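Local coordinates for protein pentalenene synthase (Streptomyces chartreusis NRRL 3882, PDB 6Q4S) that probably cyclises (2E,6E)-farnesyl diphosphate, with magnesium as cofactor, to the bicyclic sesquiterpene alcohol 7-epi-alpha-eudesmol, at residues 209-214 with 272-277; 203-208 with 278-283; 25-30 with 40-45. One frame throughout, in Å; residues are numbered along the deposited sequence.

Interactions 1 and 2 fasten the same two elements, helix 206-228 and helix 252-284, at neighbouring levels: their centres lie about 9 Å apart, and the segments touch. Interaction 1, only partly buried, is almost wholly apolar, whereas interaction 2, a buried contact at the start of helix 206-228, adds a histidine ring, a helix cap and a weak bond to an exposed glutamate at its edge. Interaction 3 lies on the opposite side of the chain's centre, with nearest atoms about 23 Å from interaction 1 and about 26 Å from interaction 2. There two N-terminal helices, close in sequence, join through aromatic rings, aliphatic branches and one polar bond, a buried contact with no touching residue exposed.

Interaction 1. Residues 209-214 with 272-277; sequences ERMRDL and ELQERV
Met-211 and Leu-273 slide past each other in opposite directions, Met-211 CG lying 3.6 Å from Leu-273 CB. Their CA atoms are also the closest pair, 6.7 Å apart. Beyond CG the methionine crosses Val-277 and Gln-274 at about a right angle: SD rests 4.0 Å from Val-277 CG2, and the terminal CE, swung round by the bend at chi3 (69°), comes 3.8 Å from Gln-274 CG. An unbranched, flexible methionine suits this place because one chain must meet three residues. The Leu-273 tip makes the remaining contacts. Its CD1 meets Leu-214 CD1 at 3.7 Å and, more tightly, Arg-210 CG at 3.4 Å. Arg-210 takes part through its aliphatic stem, with CG anti to the backbone N (chi1 -178°), while its charged end makes a salt bridge with Glu-269, one turn before Leu-273.

Outside this shell, Tyr-270 packs on Met-211 and Leu-214, and helix 288-313 brings Val-298 to Met-211 and Val-294 to Val-277. The two segments run roughly antiparallel, their axes 10.2 Å apart at 149°, within the all-helical terpene synthase fold. Further along, helix 206-228 carries Asn-223 and Ser-227, which probably bind magnesium. No hydrogen bond joins the two segments, so this pairing rests on the fit of apolar surfaces, and the nearby Arg-210 to Glu-269 bridge adds a directional polar tie.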
loop_
_atom_site.group_PDB
_atom_site.type_symbol
_atom_site.label_atom_id
_atom_site.label_comp_id
_atom_site.label_asym_id
_atom_site.label_seq_id
_atom_site.Cartn_x
_atom_site.Cartn_y
_atom_site.Cartn_z
ATOM N N GLU A 209 5.984 15.294 -6.642
ATOM C CA GLU A 209 6.584 14.306 -5.749
ATOM C C GLU A 209 7.618 14.975 -4.870
ATOM O O GLU A 209 7.677 14.723 -3.670
ATOM C CB GLU A 209 7.299 13.165 -6.466
ATOM C CG GLU A 209 6.338 12.236 -7.150
ATOM C CD GLU A 209 6.936 10.898 -7.513
ATOM O OE1 GLU A 209 8.182 10.690 -7.416
ATOM O OE2 GLU A 209 6.115 10.044 -7.912
ATOM N N ARG A 210 8.434 15.828 -5.484
ATOM C CA ARG A 210 9.393 16.604 -4.704
ATOM C C ARG A 210 8.767 17.596 -3.722
ATOM O O ARG A 210 9.262 17.798 -2.618
ATOM C CB ARG A 210 10.362 17.283 -5.709
ATOM C CG ARG A 210 11.455 18.082 -5.095
ATOM C CD ARG A 210 12.431 17.213 -4.390
ATOM N NE ARG A 210 13.563 18.011 -3.937
ATOM C CZ ARG A 210 14.449 17.603 -3.031
ATOM N NH1 ARG A 210 14.378 16.398 -2.434
ATOM N NH2 ARG A 210 15.410 18.418 -2.694
ATOM N N MET A 211 7.674 18.253 -4.106
ATOM C CA MET A 211 6.990 19.146 -3.203
ATOM C C MET A 211 6.511 18.480 -1.907
ATOM O O MET A 211 6.623 19.059 -0.849
ATOM C CB MET A 211 5.813 19.832 -3.886
ATOM C CG MET A 211 6.277 20.910 -4.844
ATOM S SD MET A 211 4.959 21.590 -5.880
ATOM C CE MET A 211 3.900 22.505 -4.778
ATOM N N ARG A 212 5.982 17.262 -2.024
ATOM C CA ARG A 212 5.535 16.491 -0.884
ATOM C C ARG A 212 6.714 16.137 0.031
ATOM O O ARG A 212 6.615 16.240 1.260
ATOM C CB ARG A 212 4.811 15.216 -1.376
ATOM C CG ARG A 212 3.473 15.509 -2.060
ATOM C CD ARG A 212 2.946 14.388 -2.964
ATOM N NE ARG A 212 2.662 13.116 -2.284
ATOM C CZ ARG A 212 1.535 12.790 -1.640
ATOM N NH1 ARG A 212 0.534 13.641 -1.531
ATOM N NH2 ARG A 212 1.400 11.564 -1.118
ATOM N N ASP A 213 7.812 15.714 -0.576
ATOM C CA ASP A 213 9.034 15.437 0.182
ATOM C C ASP A 213 9.570 16.663 0.904
ATOM O O ASP A 213 9.892 16.566 2.101
ATOM C CB ASP A 213 10.119 14.909 -0.706
ATOM C CG ASP A 213 9.909 13.473 -1.118
ATOM O OD1 ASP A 213 9.159 12.671 -0.478
ATOM O OD2 ASP A 213 10.603 13.119 -2.076
ATOM N N LEU A 214 9.617 17.805 0.235
ATOM C CA LEU A 214 10.056 19.056 0.948
ATOM C C LEU A 214 9.102 19.542 2.024
ATOM O O LEU A 214 9.517 20.041 3.067
ATOM C CB LEU A 214 10.289 20.177 -0.044
ATOM C CG LEU A 214 11.407 19.930 -1.046
ATOM C CD1 LEU A 214 11.287 20.859 -2.217
ATOM C CD2 LEU A 214 12.812 20.098 -0.425
ATOM N N GLU A 272 10.033 27.561 -4.716
ATOM C CA GLU A 272 10.445 27.546 -6.154
ATOM C C GLU A 272 9.629 26.535 -6.971
ATOM O O GLU A 272 9.291 26.775 -8.147
ATOM C CB GLU A 272 11.929 27.195 -6.355
ATOM C CG GLU A 272 12.956 28.251 -5.921
ATOM C CD GLU A 272 14.400 27.722 -5.664
ATOM O OE1 GLU A 272 14.760 26.555 -6.002
ATOM O OE2 GLU A 272 15.211 28.503 -5.094
ATOM N N LEU A 273 9.364 25.370 -6.395
ATOM C CA LEU A 273 8.593 24.349 -7.143
ATOM C C LEU A 273 7.134 24.809 -7.219
ATOM O O LEU A 273 6.470 24.650 -8.245
ATOM C CB LEU A 273 8.765 22.963 -6.522
ATOM C CG LEU A 273 10.154 22.392 -6.663
ATOM C CD1 LEU A 273 10.338 21.175 -5.786
ATOM C CD2 LEU A 273 10.408 22.029 -8.092
ATOM N N GLN A 274 6.626 25.410 -6.169
ATOM C CA GLN A 274 5.300 26.017 -6.255
ATOM C C GLN A 274 5.100 26.939 -7.483
ATOM O O GLN A 274 4.072 26.884 -8.151
ATOM C CB GLN A 274 4.970 26.800 -5.015
ATOM C CG GLN A 274 3.875 26.247 -4.174
ATOM C CD GLN A 274 3.450 27.161 -3.062
ATOM O OE1 GLN A 274 3.701 28.400 -3.077
ATOM N NE2 GLN A 274 2.715 26.596 -2.123
ATOM N N GLU A 275 6.078 27.788 -7.779
ATOM C CA GLU A 275 5.974 28.687 -8.952
ATOM C C GLU A 275 6.061 27.911 -10.274
ATOM O O GLU A 275 5.646 28.406 -11.327
ATOM C CB GLU A 275 7.026 29.827 -8.852
ATOM C CG GLU A 275 6.633 30.894 -7.814
ATOM C CD GLU A 275 7.808 31.511 -7.021
ATOM O OE1 GLU A 275 8.840 31.911 -7.624
ATOM O OE2 GLU A 275 7.695 31.626 -5.770
ATOM N N ARG A 276 6.578 26.692 -10.235
ATOM C CA ARG A 276 6.647 25.865 -11.448
ATOM C C ARG A 276 5.363 25.045 -11.777
ATOM O O ARG A 276 5.270 24.431 -12.832
ATOM C CB ARG A 276 7.856 24.951 -11.332
ATOM C CG ARG A 276 8.730 24.975 -12.562
ATOM C CD ARG A 276 9.837 23.949 -12.433
ATOM N NE ARG A 276 10.846 24.406 -11.488
ATOM C CZ ARG A 276 11.839 23.652 -11.011
ATOM N NH1 ARG A 276 11.954 22.360 -11.358
ATOM N NH2 ARG A 276 12.718 24.189 -10.154
ATOM N N VAL A 277 4.388 25.047 -10.878
ATOM C CA VAL A 277 3.149 24.264 -11.053
ATOM C C VAL A 277 2.396 24.571 -12.385
ATOM O O VAL A 277 2.068 23.630 -13.132
ATOM C CB VAL A 277 2.272 24.376 -9.773
ATOM C CG1 VAL A 277 0.824 23.925 -9.998
ATOM C CG2 VAL A 277 2.941 23.593 -8.640
#

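Interaction 2. Residues 203-208 with 278-283; sequences MGHPVM and PQMCDE
Val-207 and Met-280 mark the closest backbone approach, 7.3 Å between their CA atoms, where the first turn of helix 206-228 faces the last turns of helix 252-284. Met-280 reaches across to His-205 and lays its CG over the centre of the imidazole, 3.5 Å from the ring centroid and only 8° off the normal: a CH-pi contact. The methionine starts out extended, CG being antiperiplanar to N (chi1 166°), and the next bond is also extended, which carries SD on to an oblique sulfur-aromatic position 4.0 Å from the His-205 centroid. There SD also lies 4.0 Å from Val-207 CB, with Met-208 CB a little farther off. A long, polarisable thioether suits a place where one side chain must meet both a ring and aliphatic carbons. The opposite face of the imidazole is covered, toward its rim, by Pro-206 CD.

His-205 is the N-cap of helix 206-228. Its ND1 accepts from Val-207 N at 3.2 Å, with the donor tilted somewhat out of the ring plane. Pro-206 fits the first turn because nitrogens there have no acceptor within the helix, so its missing N-H costs nothing. With ND1 serving as acceptor, NE2 can carry the proton, and it gives a weak bond of 3.3 Å to Glu-283 OE2 near the ring plane. The carboxylate stands steeply against the imidazole, the planes 77° apart. Its negative charge would probably favour the proton on NE2, which in turn leaves ND1 available to cap the helix. Glu-283 is exposed, whereas Met-280 is buried and also packs on Val-294 of helix 288-313; that same helix meets Met-208 through Ile-301.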
loop_
_atom_site.group_PDB
_atom_site.type_symbol
_atom_site.label_atom_id
_atom_site.label_comp_id
_atom_site.label_asym_id
_atom_site.label_seq_id
_atom_site.Cartn_x
_atom_site.Cartn_y
_atom_site.Cartn_z
ATOM N N MET A 203 0.102 13.959 -9.651
ATOM C CA MET A 203 0.625 13.359 -8.407
ATOM C C MET A 203 1.955 12.622 -8.603
ATOM O O MET A 203 2.803 12.695 -7.746
ATOM C CB MET A 203 -0.392 12.371 -7.720
ATOM C CG MET A 203 -1.438 13.064 -6.863
ATOM S SD MET A 203 -0.889 13.980 -5.380
ATOM C CE MET A 203 0.342 12.890 -5.026
ATOM N N GLY A 204 2.105 11.941 -9.714
ATOM C CA GLY A 204 3.351 11.256 -10.106
ATOM C C GLY A 204 4.362 12.095 -10.909
ATOM O O GLY A 204 5.386 11.592 -11.310
ATOM N N HIS A 205 4.055 13.354 -11.165
ATOM C CA HIS A 205 5.016 14.244 -11.815
ATOM C C HIS A 205 6.177 14.618 -10.845
ATOM O O HIS A 205 5.953 14.751 -9.642
ATOM C CB HIS A 205 4.289 15.472 -12.306
ATOM C CG HIS A 205 5.098 16.337 -13.208
ATOM N ND1 HIS A 205 6.021 17.244 -12.727
ATOM C CD2 HIS A 205 5.147 16.420 -14.561
ATOM C CE1 HIS A 205 6.585 17.872 -13.742
ATOM N NE2 HIS A 205 6.087 17.378 -14.867
ATOM N N PRO A 206 7.403 14.766 -11.362
ATOM C CA PRO A 206 8.553 15.059 -10.467
ATOM C C PRO A 206 8.426 16.307 -9.594
ATOM O O PRO A 206 8.937 16.341 -8.488
ATOM C CB PRO A 206 9.741 15.203 -11.421
ATOM C CG PRO A 206 9.362 14.493 -12.664
ATOM C CD PRO A 206 7.846 14.449 -12.741
ATOM N N VAL A 207 7.790 17.336 -10.096
ATOM C CA VAL A 207 7.533 18.506 -9.308
ATOM C C VAL A 207 6.680 18.251 -8.070
ATOM O O VAL A 207 7.011 18.704 -6.966
ATOM C CB VAL A 207 6.901 19.634 -10.166
ATOM C CG1 VAL A 207 6.498 20.819 -9.319
ATOM C CG2 VAL A 207 7.851 20.123 -11.248
ATOM N N MET A 208 5.525 17.617 -8.246
ATOM C CA MET A 208 4.667 17.331 -7.116
ATOM C C MET A 208 5.287 16.300 -6.135
ATOM O O MET A 208 5.132 16.437 -4.920
ATOM C CB MET A 208 3.303 16.872 -7.627
ATOM C CG MET A 208 2.314 16.494 -6.544
ATOM S SD MET A 208 1.818 17.881 -5.521
ATOM C CE MET A 208 0.395 18.443 -6.510
ATOM N N PRO A 278 2.202 25.868 -12.724
ATOM C CA PRO A 278 1.633 26.153 -14.058
ATOM C C PRO A 278 2.419 25.534 -15.217
ATOM O O PRO A 278 1.817 24.981 -16.120
ATOM C CB PRO A 278 1.626 27.703 -14.135
ATOM C CG PRO A 278 1.627 28.158 -12.714
ATOM C CD PRO A 278 2.411 27.111 -11.944
ATOM N N GLN A 279 3.737 25.563 -15.203
ATOM C CA GLN A 279 4.481 24.892 -16.288
ATOM C C GLN A 279 4.243 23.367 -16.261
ATOM O O GLN A 279 4.241 22.722 -17.307
ATOM C CB GLN A 279 5.984 25.236 -16.231
ATOM C CG GLN A 279 6.946 24.315 -16.986
ATOM C CD GLN A 279 8.403 24.666 -16.703
ATOM O OE1 GLN A 279 8.908 25.676 -17.192
ATOM N NE2 GLN A 279 9.089 23.832 -15.909
ATOM N N MET A 280 4.117 22.782 -15.063
ATOM C CA MET A 280 3.876 21.345 -14.954
ATOM C C MET A 280 2.529 21.019 -15.630
ATOM O O MET A 280 2.438 20.072 -16.402
ATOM C CB MET A 280 3.877 20.875 -13.476
ATOM C CG MET A 280 3.302 19.462 -13.253
ATOM S SD MET A 280 3.168 19.081 -11.498
ATOM C CE MET A 280 1.604 19.823 -11.150
ATOM N N CYS A 281 1.511 21.823 -15.328
ATOM C CA CYS A 281 0.198 21.629 -15.885
ATOM C C CYS A 281 0.200 21.754 -17.393
ATOM O O CYS A 281 -0.494 20.992 -18.054
ATOM C CB CYS A 281 -0.797 22.598 -15.281
ATOM S SG CYS A 281 -1.140 22.337 -13.525
ATOM N N ASP A 282 0.989 22.693 -17.921
ATOM C CA ASP A 282 1.209 22.843 -19.384
ATOM C C ASP A 282 1.882 21.605 -19.993
ATOM O O ASP A 282 1.427 21.074 -20.988
ATOM C CB ASP A 282 2.076 24.096 -19.708
ATOM C CG ASP A 282 1.421 25.425 -19.296
ATOM O OD1 ASP A 282 0.206 25.488 -19.031
ATOM O OD2 ASP A 282 2.120 26.445 -19.225
ATOM N N GLU A 283 2.983 21.159 -19.414
ATOM C CA GLU A 283 3.705 19.954 -19.898
ATOM C C GLU A 283 2.832 18.670 -19.881
ATOM O O GLU A 283 2.950 17.816 -20.759
ATOM C CB GLU A 283 4.952 19.816 -19.031
ATOM C CG GLU A 283 5.837 18.568 -19.059
ATOM C CD GLU A 283 6.947 18.677 -17.978
ATOM O OE1 GLU A 283 7.076 19.754 -17.318
ATOM O OE2 GLU A 283 7.696 17.693 -17.769
#

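Interaction 3. Residues 25-30 with 40-45; sequences RHLRWV and DGFEEY
Leu-27 CD2 is the bump that pushes in between two aromatic rings of helix 39-47. It lies 3.8 Å from Phe-42 CE1, approaching that ring obliquely, and 4.1 Å from Tyr-45 CE2, near the plane of the phenol. Val-30, one turn further along helix 19-32, divides the work between its branches: CG2 meets the edge of Phe-42 at CE1, 4.1 Å away, while CG1 turns to Tyr-45 CE2. Phe-42 thus sits across the hollow between Leu-27 and Val-30, its side chain crossing both at about a right angle. Because CG lies trans to the backbone N (chi1 176°), the phenyl reaches over to the other helix even though the backbones are well apart. Were Phe-42 replaced by an alanine, a gap would probably open beside Leu-27 CD2 and Val-30 CG2, leaving Tyr-45 as their residues' ring partner across the contact.

The deeper edge of the interface is polar. The His-26 and Tyr-45 side chains come from opposite directions, and NE2 and OH share a hydrogen bond of 2.6 Å, with the hydroxyl near the imidazole plane. The rings meet rim to rim, their planes at 60°, so neither stacks on the other. Tyrosine suits this spot because its ring packs against aliphatic branches while its hydroxyl satisfies a buried histidine, whose ND1 is bonded in turn to Asn-71. The Tyr-45 side chain lies about 9 Å from that of Asp-80, a probable magnesium ligand.

The two segments form an antiparallel helical hairpin, their axes 11.7 Å apart at 143°. Val-36 of the connecting loop packs on Val-30 and Phe-42. Helix 63-79 places Ser-74 against His-26 and Tyr-45, and helix 50-57 sets Pro-51 against His-26 and Leu-50 against Tyr-45.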
loop_
_atom_site.group_PDB
_atom_site.type_symbol
_atom_site.label_atom_id
_atom_site.label_comp_id
_atom_site.label_asym_id
_atom_site.label_seq_id
_atom_site.Cartn_x
_atom_site.Cartn_y
_atom_site.Cartn_z
ATOM N N ARG A 25 -17.754 16.536 19.974
ATOM C CA ARG A 25 -18.037 15.138 19.576
ATOM C C ARG A 25 -16.800 14.226 19.671
ATOM O O ARG A 25 -16.883 13.031 20.044
ATOM C CB ARG A 25 -18.580 15.138 18.157
ATOM C CG ARG A 25 -19.956 15.778 18.068
ATOM C CD ARG A 25 -20.482 15.754 16.659
ATOM N NE ARG A 25 -21.918 15.491 16.617
ATOM C CZ ARG A 25 -22.879 16.366 16.950
ATOM N NH1 ARG A 25 -22.582 17.603 17.372
ATOM N NH2 ARG A 25 -24.165 15.996 16.868
ATOM N N HIS A 26 -15.670 14.799 19.271
ATOM C CA HIS A 26 -14.362 14.083 19.231
ATOM C C HIS A 26 -13.975 13.692 20.623
ATOM O O HIS A 26 -13.581 12.552 20.877
ATOM C CB HIS A 26 -13.225 14.933 18.576
ATOM C CG HIS A 26 -11.877 14.374 18.845
ATOM N ND1 HIS A 26 -11.507 13.141 18.359
ATOM C CD2 HIS A 26 -10.863 14.798 19.637
ATOM C CE1 HIS A 26 -10.314 12.837 18.825
ATOM N NE2 HIS A 26 -9.896 13.830 19.590
ATOM N N LEU A 27 -14.100 14.614 21.586
ATOM C CA LEU A 27 -13.783 14.263 22.968
ATOM C C LEU A 27 -14.625 13.171 23.611
ATOM O O LEU A 27 -14.106 12.407 24.454
ATOM C CB LEU A 27 -13.748 15.475 23.910
ATOM C CG LEU A 27 -12.699 16.518 23.555
ATOM C CD1 LEU A 27 -12.975 17.787 24.391
ATOM C CD2 LEU A 27 -11.315 15.945 23.778
ATOM N N ARG A 28 -15.902 13.126 23.269
ATOM C CA ARG A 28 -16.764 12.017 23.710
ATOM C C ARG A 28 -16.389 10.696 23.042
ATOM O O ARG A 28 -16.396 9.643 23.687
ATOM C CB ARG A 28 -18.210 12.372 23.382
ATOM C CG ARG A 28 -18.771 13.238 24.541
ATOM C CD ARG A 28 -19.756 14.249 24.037
ATOM N NE ARG A 28 -20.845 13.526 23.481
ATOM C CZ ARG A 28 -21.522 13.879 22.416
ATOM N NH1 ARG A 28 -21.244 14.993 21.756
ATOM N NH2 ARG A 28 -22.505 13.074 22.019
ATOM N N TRP A 29 -16.043 10.802 21.763
ATOM C CA TRP A 29 -15.589 9.632 20.990
ATOM C C TRP A 29 -14.338 8.978 21.582
ATOM O O TRP A 29 -14.274 7.752 21.664
ATOM C CB TRP A 29 -15.414 10.034 19.558
ATOM C CG TRP A 29 -14.980 8.909 18.584
ATOM C CD1 TRP A 29 -15.810 8.113 17.819
ATOM C CD2 TRP A 29 -13.637 8.555 18.216
ATOM N NE1 TRP A 29 -15.052 7.275 17.022
ATOM C CE2 TRP A 29 -13.723 7.543 17.218
ATOM C CE3 TRP A 29 -12.380 9.000 18.612
ATOM C CZ2 TRP A 29 -12.582 6.939 16.651
ATOM C CZ3 TRP A 29 -11.219 8.383 18.049
ATOM C CH2 TRP A 29 -11.345 7.364 17.087
ATOM N N VAL A 30 -13.336 9.749 21.999
ATOM C CA VAL A 30 -12.141 9.106 22.555
ATOM C C VAL A 30 -12.478 8.236 23.769
ATOM O O VAL A 30 -11.865 7.162 23.994
ATOM C CB VAL A 30 -10.896 10.012 22.831
ATOM C CG1 VAL A 30 -10.510 10.787 21.587
ATOM C CG2 VAL A 30 -11.076 10.937 23.988
ATOM N N ASP A 40 -7.220 11.561 34.302
ATOM C CA ASP A 40 -5.846 12.107 34.122
ATOM C C ASP A 40 -5.289 11.871 32.709
ATOM O O ASP A 40 -4.659 12.747 32.142
ATOM C CB ASP A 40 -4.847 11.443 35.085
ATOM C CG ASP A 40 -5.017 11.903 36.553
ATOM O OD1 ASP A 40 -5.985 12.654 36.860
ATOM O OD2 ASP A 40 -4.166 11.511 37.395
ATOM N N GLY A 41 -5.484 10.675 32.173
ATOM C CA GLY A 41 -5.048 10.395 30.808
ATOM C C GLY A 41 -5.770 11.287 29.842
ATOM O O GLY A 41 -5.157 11.856 28.921
ATOM N N PHE A 42 -7.078 11.455 30.075
ATOM C CA PHE A 42 -7.883 12.319 29.244
ATOM C C PHE A 42 -7.406 13.748 29.286
ATOM O O PHE A 42 -7.283 14.385 28.249
ATOM C CB PHE A 42 -9.361 12.261 29.678
ATOM C CG PHE A 42 -10.249 13.182 28.935
ATOM C CD1 PHE A 42 -10.474 12.986 27.597
ATOM C CD2 PHE A 42 -10.917 14.211 29.583
ATOM C CE1 PHE A 42 -11.327 13.801 26.890
ATOM C CE2 PHE A 42 -11.771 15.038 28.882
ATOM C CZ PHE A 42 -12.000 14.824 27.545
ATOM N N GLU A 43 -7.208 14.296 30.478
ATOM C CA GLU A 43 -6.769 15.708 30.570
ATOM C C GLU A 43 -5.353 15.940 29.928
ATOM O O GLU A 43 -5.118 16.925 29.271
ATOM C CB GLU A 43 -6.862 16.197 32.027
ATOM C CG GLU A 43 -8.298 16.183 32.625
ATOM C CD GLU A 43 -9.314 17.145 31.954
ATOM O OE1 GLU A 43 -8.909 18.127 31.271
ATOM O OE2 GLU A 43 -10.548 16.938 32.113
ATOM N N GLU A 44 -4.458 14.985 30.084
ATOM C CA GLU A 44 -3.188 14.926 29.331
ATOM C C GLU A 44 -3.445 14.958 27.814
ATOM O O GLU A 44 -2.912 15.815 27.127
ATOM C CB GLU A 44 -2.427 13.660 29.771
ATOM C CG GLU A 44 -1.196 13.266 28.969
ATOM C CD GLU A 44 0.016 14.176 29.177
ATOM O OE1 GLU A 44 -0.103 15.234 29.856
ATOM O OE2 GLU A 44 1.106 13.814 28.645
ATOM N N TYR A 45 -4.332 14.082 27.311
ATOM C CA TYR A 45 -4.733 14.116 25.898
ATOM C C TYR A 45 -5.272 15.498 25.494
ATOM O O TYR A 45 -4.844 16.108 24.508
ATOM C CB TYR A 45 -5.738 12.970 25.532
ATOM C CG TYR A 45 -6.239 13.171 24.132
ATOM C CD1 TYR A 45 -5.386 12.959 23.064
ATOM C CD2 TYR A 45 -7.506 13.730 23.866
ATOM C CE1 TYR A 45 -5.770 13.241 21.776
ATOM C CE2 TYR A 45 -7.900 14.000 22.584
ATOM C CZ TYR A 45 -7.032 13.748 21.522
ATOM O OH TYR A 45 -7.384 14.061 20.235
#